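Local coordinates for protein leucine aminopeptidase A1, chloroplastic (Solanum lycopersicum, PDB 5D8N) that removes N-terminal amino acids, preferably leucine, from peptides as a magnesium-binding homohexameric aminopeptidase, and regulates wound signalling with a role in insect defence, at residues 174-179 with 220-225; 166-171 with 212-217; 226-231 with 273-278; 330-335 with 349-354. The protein carries 1 engineered substitution. One frame throughout, in Å; residues are numbered along the deposited sequence. Where two conformers were deposited one is given.

Contact 1. Residues 174-179 with 220-225; sequences NRFRSE and VNAPAN. With MG (magnesium ion), chain H.
F176 presses the far side of its ring against A222, the first residue beyond helix 197-221: CE2 lies 3.9 Å from A222 CA, and CZ reaches the A222 methyl. P223 comes from the opposite direction and lays its CD over one ring face, 4.2 Å from the F176 centroid and 18° off the normal, a CH-pi contact. The other face is filled by CB of R175, its neighbour in the type I turn N174-R177, which leaves the phenyl sandwiched. R175 bends at chi3 (-66°), and its NH2 arrives 4.0 Å from A222 CB, while F176 CE2 sits over the rim of the guanidinium and N221 CB at its edge. The polar business of R175 lies elsewhere: NH2 makes a salt bridge with D173 and a hydrogen bond to E218 O. Beyond this packing, A222 O (2.1 Å) and V220 O (2.3 Å) bind a magnesium ion whose six ligands are completed by four waters. Nearby, F176 O hydrogen-bonds T378 of a neighbouring subunit. No hydrogen bond joins the segments directly; instead, carbonyls at and just past the C-terminal end of the helix face two cations, guanidinium and metal, which the partial negative charge there would probably favour.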
loop_
_atom_site.group_PDB
_atom_site.type_symbol
_atom_site.label_atom_id
_atom_site.label_comp_id
_atom_site.label_asym_id
_atom_site.label_seq_id
_atom_site.Cartn_x
_atom_site.Cartn_y
_atom_site.Cartn_z
ATOM N N ASN A 174 33.939 -17.485 -1.979
ATOM C CA ASN A 174 33.322 -18.752 -1.622
ATOM C C ASN A 174 33.352 -19.081 -0.142
ATOM O O ASN A 174 33.227 -20.241 0.249
ATOM C CB ASN A 174 34.030 -19.883 -2.373
ATOM C CG ASN A 174 33.787 -19.822 -3.855
ATOM O OD1 ASN A 174 32.666 -19.613 -4.310
ATOM N ND2 ASN A 174 34.857 -19.892 -4.615
ATOM N N ARG A 175 33.647 -18.075 0.661
ATOM C CA ARG A 175 33.764 -18.285 2.088
ATOM C C ARG A 175 32.501 -18.864 2.747
ATOM O O ARG A 175 32.611 -19.462 3.808
ATOM C CB ARG A 175 34.091 -16.952 2.747
ATOM C CG ARG A 175 35.500 -16.451 2.485
ATOM C CD ARG A 175 35.702 -15.085 3.132
ATOM N NE ARG A 175 34.853 -14.090 2.490
ATOM C CZ ARG A 175 34.467 -12.944 3.055
ATOM N NH1 ARG A 175 34.976 -12.576 4.220
ATOM N NH2 ARG A 175 33.612 -12.140 2.428
ATOM N N PHE A 176 31.312 -18.610 2.196
ATOM C CA PHE A 176 30.068 -19.004 2.857
ATOM C C PHE A 176 29.229 -20.029 2.112
ATOM O O PHE A 176 28.040 -20.165 2.389
ATOM C CB PHE A 176 29.200 -17.782 3.147
ATOM C CG PHE A 176 29.957 -16.661 3.781
ATOM C CD1 PHE A 176 30.382 -16.762 5.092
ATOM C CD2 PHE A 176 30.326 -15.559 3.047
ATOM C CE1 PHE A 176 31.186 -15.798 5.656
ATOM C CE2 PHE A 176 31.112 -14.580 3.614
ATOM C CZ PHE A 176 31.575 -14.715 4.908
ATOM N N ARG A 177 29.849 -20.760 1.195
ATOM C CA ARG A 177 29.161 -21.807 0.478
ATOM C C ARG A 177 30.049 -23.034 0.326
ATOM O O ARG A 177 31.275 -22.956 0.375
ATOM C CB ARG A 177 28.665 -21.351 -0.896
ATOM C CG ARG A 177 29.691 -20.696 -1.784
ATOM C CD ARG A 177 29.024 -20.118 -3.027
ATOM N NE ARG A 177 29.991 -19.437 -3.880
ATOM C CZ ARG A 177 29.732 -18.390 -4.657
ATOM N NH1 ARG A 177 28.505 -17.902 -4.727
ATOM N NH2 ARG A 177 30.734 -17.813 -5.313
ATOM N N SER A 178 29.388 -24.180 0.377
ATOM C CA SER A 178 30.001 -25.448 0.731
ATOM C C SER A 178 30.563 -26.031 -0.541
ATOM O O SER A 178 31.476 -26.842 -0.505
ATOM C CB SER A 178 28.954 -26.384 1.385
ATOM O OG SER A 178 28.271 -25.777 2.496
ATOM N N GLU A 179 30.040 -25.610 -1.683
ATOM C CA GLU A 179 30.516 -26.165 -2.936
ATOM C C GLU A 179 31.023 -25.059 -3.848
ATOM O O GLU A 179 30.324 -24.095 -4.155
ATOM C CB GLU A 179 29.447 -27.022 -3.625
ATOM C CG GLU A 179 29.739 -28.519 -3.542
ATOM C CD GLU A 179 28.777 -29.286 -2.656
ATOM O OE1 GLU A 179 29.130 -30.413 -2.240
ATOM O OE2 GLU A 179 27.649 -28.798 -2.410
ATOM N N VAL A 220 31.935 -6.340 2.461
ATOM C CA VAL A 220 30.535 -6.133 2.123
ATOM C C VAL A 220 29.829 -7.469 1.907
ATOM O O VAL A 220 28.716 -7.631 2.339
ATOM C CB VAL A 220 30.395 -5.236 0.873
ATOM C CG1 VAL A 220 28.933 -5.070 0.485
ATOM C CG2 VAL A 220 31.006 -3.863 1.126
ATOM N N ASN A 221 30.388 -8.368 1.109
ATOM C CA ASN A 221 29.780 -9.665 0.929
ATOM C C ASN A 221 29.434 -10.337 2.252
ATOM O O ASN A 221 28.496 -11.114 2.317
ATOM C CB ASN A 221 30.719 -10.585 0.151
ATOM C CG ASN A 221 30.736 -10.308 -1.333
ATOM O OD1 ASN A 221 29.898 -9.604 -1.877
ATOM N ND2 ASN A 221 31.753 -10.822 -1.994
ATOM N N ALA A 222 30.322 -10.255 3.236
ATOM C CA ALA A 222 30.117 -10.958 4.480
ATOM C C ALA A 222 28.859 -10.393 5.136
ATOM O O ALA A 222 28.645 -9.179 5.158
ATOM C CB ALA A 222 31.325 -10.782 5.379
ATOM N N PRO A 223 28.042 -11.270 5.724
ATOM C CA PRO A 223 26.850 -10.834 6.430
ATOM C C PRO A 223 27.178 -10.286 7.812
ATOM O O PRO A 223 28.284 -10.484 8.352
ATOM C CB PRO A 223 26.057 -12.126 6.531
ATOM C CG PRO A 223 27.131 -13.153 6.759
ATOM C CD PRO A 223 28.267 -12.713 5.888
ATOM N N ALA A 224 26.196 -9.599 8.376
ATOM C CA ALA A 224 26.348 -8.911 9.651
ATOM C C ALA A 224 26.640 -9.825 10.838
ATOM O O ALA A 224 27.151 -9.352 11.852
ATOM C CB ALA A 224 25.120 -8.072 9.923
ATOM N N ASN A 225 26.284 -11.106 10.752
ATOM C CA ASN A 225 26.598 -12.063 11.818
ATOM C C ASN A 225 28.058 -12.501 11.778
ATOM O O ASN A 225 28.566 -13.089 12.719
ATOM C CB ASN A 225 25.630 -13.261 11.842
ATOM C CG ASN A 225 25.670 -14.112 10.593
ATOM O OD1 ASN A 225 25.655 -13.614 9.473
ATOM N ND2 ASN A 225 25.697 -15.419 10.786
HETATM MG MG MG H . 27.554 -7.618 4.281
HETATM O O HOH W 1 25.949 -8.508 3.070
HETATM O O HOH W 2 26.319 -7.227 6.050
HETATM O O HOH W 3 29.125 -6.424 5.461
HETATM O O HOH W 4 26.930 -5.624 3.740
#

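Contact 2. Residues 166-171 with 212-217; sequences VVLGSF and GVILGR
Helices 166-170 and 212-217 run nearly parallel, 19° between their directions and 10.7 Å between axes, with L168 level with I214. The space between them is filled mainly by four side chains. L168 reaches across with CD2, which touches V213 CG1 at 3.7 Å, meets I214 CG1 and lies over one face of the R217 guanidinium. I214 is shared out by branch: CD1 touches V167 CG1, CG1 goes to L168, and CG2 lies 3.7 Å from F171 CE1.

R217 is stretched from CG to NE, and its chain slides past F171 in the opposite direction, so that CD rests 3.8 Å from F171 CD2. The ring and guanidinium planes stand 63° apart, far from a parallel stack. F171, in the loop that follows, turns its ring back toward the second helix because CG is anti to the backbone N (chi1 169°). There it also touches E218. Replacing F171 with an alanine would probably open a gap between I214 CG2 and the aliphatic part of R217, leaving that long chain freer to swing.

The polar end of R217 meets two backbone oxygens: NE donates to T515 O, and NH1 makes a weak bond to L168 O (3.3 Å), an oxygen that also accepts from F171 N. The chemistry is that of an apolar seam closed by an arginine, greasy along its methylenes and polar at its end, which joins helix 152-170, from the N-terminal domain, to the long helix 197-221.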
loop_
_atom_site.group_PDB
_atom_site.type_symbol
_atom_site.label_atom_id
_atom_site.label_comp_id
_atom_site.label_asym_id
_atom_site.label_seq_id
_atom_site.Cartn_x
_atom_site.Cartn_y
_atom_site.Cartn_z
ATOM N N VAL A 166 41.791 -8.505 -14.989
ATOM C CA VAL A 166 42.006 -9.946 -14.798
ATOM C C VAL A 166 41.907 -10.310 -13.299
ATOM O O VAL A 166 41.318 -11.316 -12.965
ATOM C CB VAL A 166 43.349 -10.396 -15.368
ATOM C CG1 VAL A 166 43.635 -11.846 -14.997
ATOM C CG2 VAL A 166 43.340 -10.228 -16.878
ATOM N N VAL A 167 42.550 -9.517 -12.436
ATOM C CA VAL A 167 42.621 -9.829 -11.016
ATOM C C VAL A 167 41.228 -9.723 -10.404
ATOM O O VAL A 167 40.747 -10.653 -9.777
ATOM C CB VAL A 167 43.613 -8.899 -10.272
ATOM C CG1 VAL A 167 43.543 -9.103 -8.762
ATOM C CG2 VAL A 167 45.044 -9.175 -10.705
ATOM N N LEU A 168 40.534 -8.627 -10.695
ATOM C CA LEU A 168 39.226 -8.429 -10.113
ATOM C C LEU A 168 38.215 -9.373 -10.749
ATOM O O LEU A 168 37.352 -9.881 -10.071
ATOM C CB LEU A 168 38.770 -6.986 -10.329
ATOM C CG LEU A 168 39.621 -5.953 -9.623
ATOM C CD1 LEU A 168 38.998 -4.564 -9.865
ATOM C CD2 LEU A 168 39.672 -6.285 -8.150
ATOM N N GLY A 169 38.390 -9.691 -12.030
ATOM C CA GLY A 169 37.487 -10.587 -12.720
ATOM C C GLY A 169 37.638 -12.024 -12.273
ATOM O O GLY A 169 36.670 -12.775 -12.357
ATOM N N SER A 170 38.800 -12.379 -11.725
ATOM C CA SER A 170 39.049 -13.737 -11.240
ATOM C C SER A 170 38.613 -13.952 -9.808
ATOM O O SER A 170 38.612 -15.088 -9.345
ATOM C CB SER A 170 40.547 -14.067 -11.307
ATOM O OG SER A 170 40.953 -14.030 -12.663
ATOM N N PHE A 171 38.289 -12.878 -9.094
ATOM C CA PHE A 171 37.914 -13.011 -7.689
ATOM C C PHE A 171 36.580 -13.730 -7.574
ATOM O O PHE A 171 35.626 -13.374 -8.254
ATOM C CB PHE A 171 37.815 -11.640 -7.040
ATOM C CG PHE A 171 37.187 -11.658 -5.680
ATOM C CD1 PHE A 171 37.849 -12.228 -4.604
ATOM C CD2 PHE A 171 35.923 -11.151 -5.494
ATOM C CE1 PHE A 171 37.314 -12.164 -3.330
ATOM C CE2 PHE A 171 35.359 -11.135 -4.234
ATOM C CZ PHE A 171 36.078 -11.599 -3.142
ATOM N N GLY A 212 43.171 -3.928 -2.181
ATOM C CA GLY A 212 42.211 -3.086 -1.485
ATOM C C GLY A 212 40.777 -3.248 -1.966
ATOM O O GLY A 212 39.867 -3.323 -1.171
ATOM N N VAL A 213 40.566 -3.318 -3.272
ATOM C CA VAL A 213 39.230 -3.513 -3.818
ATOM C C VAL A 213 38.632 -4.841 -3.333
ATOM O O VAL A 213 37.475 -4.916 -2.912
ATOM C CB VAL A 213 39.261 -3.476 -5.345
ATOM C CG1 VAL A 213 37.906 -3.856 -5.919
ATOM C CG2 VAL A 213 39.645 -2.081 -5.841
ATOM N N ILE A 214 39.447 -5.881 -3.360
ATOM C CA ILE A 214 39.027 -7.215 -2.945
ATOM C C ILE A 214 38.714 -7.306 -1.455
ATOM O O ILE A 214 37.682 -7.855 -1.085
ATOM C CB ILE A 214 40.066 -8.264 -3.362
ATOM C CG1 ILE A 214 39.930 -8.480 -4.869
ATOM C CG2 ILE A 214 39.843 -9.584 -2.615
ATOM C CD1 ILE A 214 41.076 -9.271 -5.470
ATOM N N LEU A 215 39.497 -6.634 -0.622
ATOM C CA LEU A 215 39.145 -6.507 0.777
ATOM C C LEU A 215 37.780 -5.823 0.939
ATOM O O LEU A 215 36.953 -6.261 1.748
ATOM C CB LEU A 215 40.223 -5.711 1.543
ATOM C CG LEU A 215 39.887 -5.363 2.993
ATOM C CD1 LEU A 215 39.682 -6.633 3.802
ATOM C CD2 LEU A 215 40.975 -4.516 3.615
ATOM N N GLY A 216 37.562 -4.730 0.210
ATOM C CA GLY A 216 36.271 -4.078 0.239
ATOM C C GLY A 216 35.104 -4.987 -0.141
ATOM O O GLY A 216 34.093 -5.023 0.544
ATOM N N ARG A 217 35.240 -5.748 -1.223
ATOM C CA ARG A 217 34.220 -6.725 -1.615
ATOM C C ARG A 217 33.964 -7.729 -0.508
ATOM O O ARG A 217 32.800 -7.999 -0.167
ATOM C CB ARG A 217 34.669 -7.505 -2.852
ATOM C CG ARG A 217 34.748 -6.633 -4.088
ATOM C CD ARG A 217 34.974 -7.453 -5.334
ATOM N NE ARG A 217 35.025 -6.577 -6.501
ATOM C CZ ARG A 217 35.231 -7.014 -7.738
ATOM N NH1 ARG A 217 35.358 -8.319 -7.949
ATOM N NH2 ARG A 217 35.469 -6.149 -8.721
#

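Contact 3. Residues 226-231 with 273-278; sequences IVTPAV and TENPPY
A230 and P276 are joined through a single water, which donates to P276 O at 2.8 Å and accepts from A230 N at 3.0 Å. The same carbonyl oxygen also lies 3.4 Å from P229 CB, so the proline ring packs directly beside the bridged atom. Two residues further on, the Y278 ring leans on the start of helix 229-242: CD2 is 3.6 Å from A230 CA, and CE2 is 3.7 Å from the A230 methyl. At T228, the methyl CG2 lies against the side chain of N275, the two crossing at about a right angle.

T228 divides its branches between two tasks. With chi1 at 58°, OG1 is placed between the backbone N and carbonyl carbon and accepts from V231 N (3.1 Å, 160°), while CG2 is left for the contact. P229 brings no N-H to the first turn, and the A230 N-H is satisfied by the water. Further out, P229 rests on A355 and P277 on Y265 and A269, while the backbone of Y278 bonds with A355. Threonine as N-cap followed by proline is a classic helix start, here docked on the loop that enters strand 278-284 of the catalytic domain's mixed alpha/beta sheet.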
loop_
_atom_site.group_PDB
_atom_site.type_symbol
_atom_site.label_atom_id
_atom_site.label_comp_id
_atom_site.label_asym_id
_atom_site.label_seq_id
_atom_site.Cartn_x
_atom_site.Cartn_y
_atom_site.Cartn_z
ATOM N N ILE A 226 28.761 -12.124 10.725
ATOM C CA ILE A 226 30.188 -12.414 10.581
ATOM C C ILE A 226 31.019 -11.128 10.693
ATOM O O ILE A 226 31.943 -11.044 11.489
ATOM C CB ILE A 226 30.450 -13.041 9.181
ATOM C CG1 ILE A 226 29.746 -14.386 9.038
ATOM C CG2 ILE A 226 31.943 -13.177 8.899
ATOM C CD1 ILE A 226 30.280 -15.504 9.909
ATOM N N VAL A 227 30.703 -10.107 9.900
ATOM C CA VAL A 227 31.343 -8.805 10.069
ATOM C C VAL A 227 30.519 -7.905 10.982
ATOM O O VAL A 227 29.592 -7.224 10.534
ATOM C CB VAL A 227 31.659 -8.126 8.719
ATOM C CG1 VAL A 227 32.188 -6.701 8.920
ATOM C CG2 VAL A 227 32.740 -8.916 7.988
ATOM N N THR A 228 30.767 -8.077 12.272
ATOM C CA THR A 228 30.271 -7.227 13.331
ATOM C C THR A 228 31.185 -6.026 13.479
ATOM O O THR A 228 32.204 -5.950 12.815
ATOM C CB THR A 228 30.311 -7.997 14.653
ATOM O OG1 THR A 228 31.651 -8.417 14.898
ATOM C CG2 THR A 228 29.411 -9.236 14.583
ATOM N N PRO A 229 30.792 -5.053 14.301
ATOM C CA PRO A 229 31.681 -3.929 14.544
ATOM C C PRO A 229 33.029 -4.308 15.153
ATOM O O PRO A 229 34.065 -3.815 14.710
ATOM C CB PRO A 229 30.863 -3.031 15.486
ATOM C CG PRO A 229 29.448 -3.312 15.121
ATOM C CD PRO A 229 29.428 -4.799 14.813
ATOM N N ALA A 230 33.031 -5.280 16.054
ATOM C CA ALA A 230 34.269 -5.797 16.635
ATOM C C ALA A 230 35.146 -6.472 15.589
ATOM O O ALA A 230 36.329 -6.156 15.483
ATOM C CB ALA A 230 33.964 -6.805 17.737
ATOM N N VAL A 231 34.525 -7.210 14.668
ATOM C CA VAL A 231 35.274 -7.788 13.546
ATOM C C VAL A 231 35.791 -6.767 12.546
ATOM O O VAL A 231 36.963 -6.806 12.132
ATOM C CB VAL A 231 34.469 -8.867 12.800
ATOM C CG1 VAL A 231 35.202 -9.337 11.542
ATOM C CG2 VAL A 231 34.263 -10.048 13.735
ATOM N N THR A 273 23.144 -4.302 22.022
ATOM C CA THR A 273 23.922 -4.602 23.223
ATOM C C THR A 273 24.804 -5.843 23.044
ATOM O O THR A 273 25.774 -6.030 23.773
ATOM C CB THR A 273 22.991 -4.835 24.421
ATOM O OG1 THR A 273 22.074 -5.891 24.107
ATOM C CG2 THR A 273 22.213 -3.541 24.770
ATOM N N GLU A 274 24.474 -6.703 22.093
ATOM C CA GLU A 274 25.195 -7.963 21.957
ATOM C C GLU A 274 26.466 -7.771 21.121
ATOM O O GLU A 274 27.440 -8.496 21.297
ATOM C CB GLU A 274 24.301 -9.012 21.313
ATOM C CG GLU A 274 24.895 -10.414 21.288
ATOM C CD GLU A 274 25.071 -11.049 22.670
ATOM O OE1 GLU A 274 24.725 -10.436 23.712
ATOM O OE2 GLU A 274 25.600 -12.182 22.721
ATOM N N ASN A 275 26.396 -6.886 20.130
ATOM C CA ASN A 275 27.545 -6.542 19.291
ATOM C C ASN A 275 27.904 -5.064 19.476
ATOM O O ASN A 275 27.464 -4.191 18.723
ATOM C CB ASN A 275 27.245 -6.816 17.806
ATOM C CG ASN A 275 27.001 -8.282 17.517
ATOM O OD1 ASN A 275 26.004 -8.654 16.898
ATOM N ND2 ASN A 275 27.929 -9.122 17.918
ATOM N N PRO A 276 28.729 -4.774 20.485
ATOM C CA PRO A 276 29.078 -3.391 20.818
ATOM C C PRO A 276 29.709 -2.631 19.659
ATOM O O PRO A 276 30.398 -3.229 18.829
ATOM C CB PRO A 276 30.099 -3.545 21.960
ATOM C CG PRO A 276 30.046 -4.956 22.425
ATOM C CD PRO A 276 29.402 -5.768 21.342
ATOM N N PRO A 277 29.688 -1.301 19.738
ATOM C CA PRO A 277 30.223 -0.442 18.702
ATOM C C PRO A 277 31.690 -0.081 18.915
ATOM O O PRO A 277 32.169 -0.167 20.033
ATOM C CB PRO A 277 29.423 0.830 18.880
ATOM C CG PRO A 277 29.178 0.891 20.339
ATOM C CD PRO A 277 29.009 -0.530 20.792
ATOM N N TYR A 278 32.412 0.150 17.826
ATOM C CA TYR A 278 33.813 0.510 17.883
ATOM C C TYR A 278 34.041 1.614 16.873
ATOM O O TYR A 278 33.664 1.514 15.702
ATOM C CB TYR A 278 34.722 -0.684 17.565
ATOM C CG TYR A 278 34.698 -1.722 18.659
ATOM C CD1 TYR A 278 35.410 -1.525 19.853
ATOM C CD2 TYR A 278 33.858 -2.819 18.583
ATOM C CE1 TYR A 278 35.273 -2.381 20.937
ATOM C CE2 TYR A 278 33.743 -3.698 19.650
ATOM C CZ TYR A 278 34.494 -3.511 20.796
ATOM O OH TYR A 278 34.322 -4.355 21.868
HETATM O O HOH W 5 30.664 -5.796 17.815
#

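Contact 4. Residues 330-335 with 349-354; sequences AAVLGA and VHFIVA
V332 and F351 form the heart of a helix-on-sheet contact inside a beta-alpha-beta crossover: strand 293-305, helix 327-342 and strand 347-358 follow one another, and the two strands lie parallel and adjacent. The segments themselves run in roughly opposite directions, 148° apart, with axes 8.5 Å from each other. V332 CG1 points at the strand, being anti to the backbone N (chi1 168°), and rests 3.8 Å from F351 CB; more loosely it reaches V353 CG2.

The phenyl ring slides past this valine toward the next helical turn, where CE2 lies 4.2 Å from A335 CB. No hydrogen bond joins the two segments, and the touching residues are all buried. An alanine in place of F351 would probably leave V332 and A335 facing a gap where the ring had been.

Around this first shell, A336 and L339 of the same helix also touch F351, and V353 leans on A329. The strand's other side is occupied too, I352 packing on A395, Y398 and A399 of helix 388-401, while A330 points away from the strand and, with L333, touches L219 of helix 197-221. V353 lies about 7 Å, side chain to side chain, from K300, a ligand of the catalytic magnesium pair, so this core lies beside that site. One face of the F351 ring is covered from within its own strand by V349 CG1, offset toward the rim, and its CD2 comes to 3.5 Å from V332 O.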
loop_
_atom_site.group_PDB
_atom_site.type_symbol
_atom_site.label_atom_id
_atom_site.label_comp_id
_atom_site.label_asym_id
_atom_site.label_seq_id
_atom_site.Cartn_x
_atom_site.Cartn_y
_atom_site.Cartn_z
ATOM N N ALA A 330 33.816 -0.043 3.766
ATOM C CA ALA A 330 34.624 -0.999 3.011
ATOM C C ALA A 330 35.565 -0.294 2.038
ATOM O O ALA A 330 36.703 -0.719 1.858
ATOM C CB ALA A 330 33.715 -1.957 2.277
ATOM N N ALA A 331 35.086 0.770 1.402
ATOM C CA ALA A 331 35.912 1.494 0.450
ATOM C C ALA A 331 37.035 2.210 1.188
ATOM O O ALA A 331 38.184 2.245 0.735
ATOM C CB ALA A 331 35.082 2.487 -0.347
ATOM N N VAL A 332 36.711 2.724 2.364
ATOM C CA VAL A 332 37.730 3.391 3.168
ATOM C C VAL A 332 38.832 2.432 3.628
ATOM O O VAL A 332 40.025 2.729 3.527
ATOM C CB VAL A 332 37.079 4.145 4.331
ATOM C CG1 VAL A 332 38.084 4.611 5.358
ATOM C CG2 VAL A 332 36.304 5.349 3.779
ATOM N N LEU A 333 38.446 1.284 4.165
ATOM C CA LEU A 333 39.456 0.311 4.619
ATOM C C LEU A 333 40.235 -0.296 3.457
ATOM O O LEU A 333 41.440 -0.504 3.542
ATOM C CB LEU A 333 38.795 -0.777 5.449
ATOM C CG LEU A 333 38.222 -0.244 6.769
ATOM C CD1 LEU A 333 37.531 -1.367 7.505
ATOM C CD2 LEU A 333 39.265 0.345 7.696
ATOM N N GLY A 334 39.547 -0.497 2.336
ATOM C CA GLY A 334 40.205 -0.902 1.098
ATOM C C GLY A 334 41.252 0.086 0.630
ATOM O O GLY A 334 42.365 -0.285 0.264
ATOM N N ALA A 335 40.943 1.363 0.767
ATOM C CA ALA A 335 41.911 2.384 0.416
ATOM C C ALA A 335 43.137 2.305 1.326
ATOM O O ALA A 335 44.260 2.517 0.870
ATOM C CB ALA A 335 41.276 3.770 0.473
ATOM N N VAL A 349 47.030 10.557 5.918
ATOM C CA VAL A 349 45.639 10.189 5.643
ATOM C C VAL A 349 45.018 9.523 6.853
ATOM O O VAL A 349 45.496 8.484 7.335
ATOM C CB VAL A 349 45.505 9.221 4.453
ATOM C CG1 VAL A 349 44.042 8.984 4.116
ATOM C CG2 VAL A 349 46.180 9.790 3.217
ATOM N N HIS A 350 43.912 10.100 7.302
ATOM C CA HIS A 350 43.143 9.515 8.396
ATOM C C HIS A 350 41.942 8.751 7.855
ATOM O O HIS A 350 41.227 9.245 6.972
ATOM C CB HIS A 350 42.678 10.635 9.313
ATOM C CG HIS A 350 43.806 11.370 9.953
ATOM N ND1 HIS A 350 44.208 11.125 11.244
ATOM C CD2 HIS A 350 44.608 12.353 9.490
ATOM C CE1 HIS A 350 45.267 11.862 11.521
ATOM N NE2 HIS A 350 45.482 12.666 10.497
ATOM N N PHE A 351 41.843 7.488 8.249
ATOM C CA PHE A 351 40.730 6.640 7.845
ATOM C C PHE A 351 39.809 6.423 9.042
ATOM O O PHE A 351 40.238 5.905 10.075
ATOM C CB PHE A 351 41.224 5.282 7.337
ATOM C CG PHE A 351 42.312 5.347 6.317
ATOM C CD1 PHE A 351 43.629 5.604 6.695
ATOM C CD2 PHE A 351 42.024 5.208 4.977
ATOM C CE1 PHE A 351 44.629 5.619 5.739
ATOM C CE2 PHE A 351 43.004 5.326 4.006
ATOM C CZ PHE A 351 44.311 5.530 4.379
ATOM N N ILE A 352 38.559 6.866 8.926
ATOM C CA ILE A 352 37.655 6.947 10.077
ATOM C C ILE A 352 36.312 6.276 9.816
ATOM O O ILE A 352 35.684 6.545 8.803
ATOM C CB ILE A 352 37.459 8.418 10.451
ATOM C CG1 ILE A 352 38.769 8.994 10.991
ATOM C CG2 ILE A 352 36.363 8.570 11.485
ATOM C CD1 ILE A 352 38.844 10.496 10.923
ATOM N N VAL A 353 35.964 5.305 10.657
ATOM C CA VAL A 353 34.706 4.588 10.570
ATOM C C VAL A 353 34.070 4.436 11.949
ATOM O O VAL A 353 34.644 3.808 12.844
ATOM C CB VAL A 353 34.891 3.177 9.998
ATOM C CG1 VAL A 353 33.562 2.432 10.002
ATOM C CG2 VAL A 353 35.415 3.240 8.567
ATOM N N ALA A 354 32.894 5.037 12.123
ATOM C CA ALA A 354 32.119 4.848 13.342
ATOM C C ALA A 354 31.220 3.626 13.202
ATOM O O ALA A 354 30.114 3.702 12.630
ATOM C CB ALA A 354 31.297 6.088 13.643
#

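How the contacts relate
Followed from the N terminus, the chain gives its first segments to contacts 2 and 1, whose loops cross: 166-171 and 174-179 come in turn, then 212-217 and 220-225 answer them on helix 197-221 and just past its end. Together they fasten helix 152-170 and the loop after it to that connecting helix, and they touch where N221 meets F171. Contact 3 opens only after contact 1 has closed, and brings the start of helix 229-242 to the entrance of strand 278-284; I226 packs on F176. Contact 4, last and shortest in span, closes a crossover in the catalytic core. Its A330 touches both V220 and G216, so helix 197-221 links contacts 1, 2 and 4.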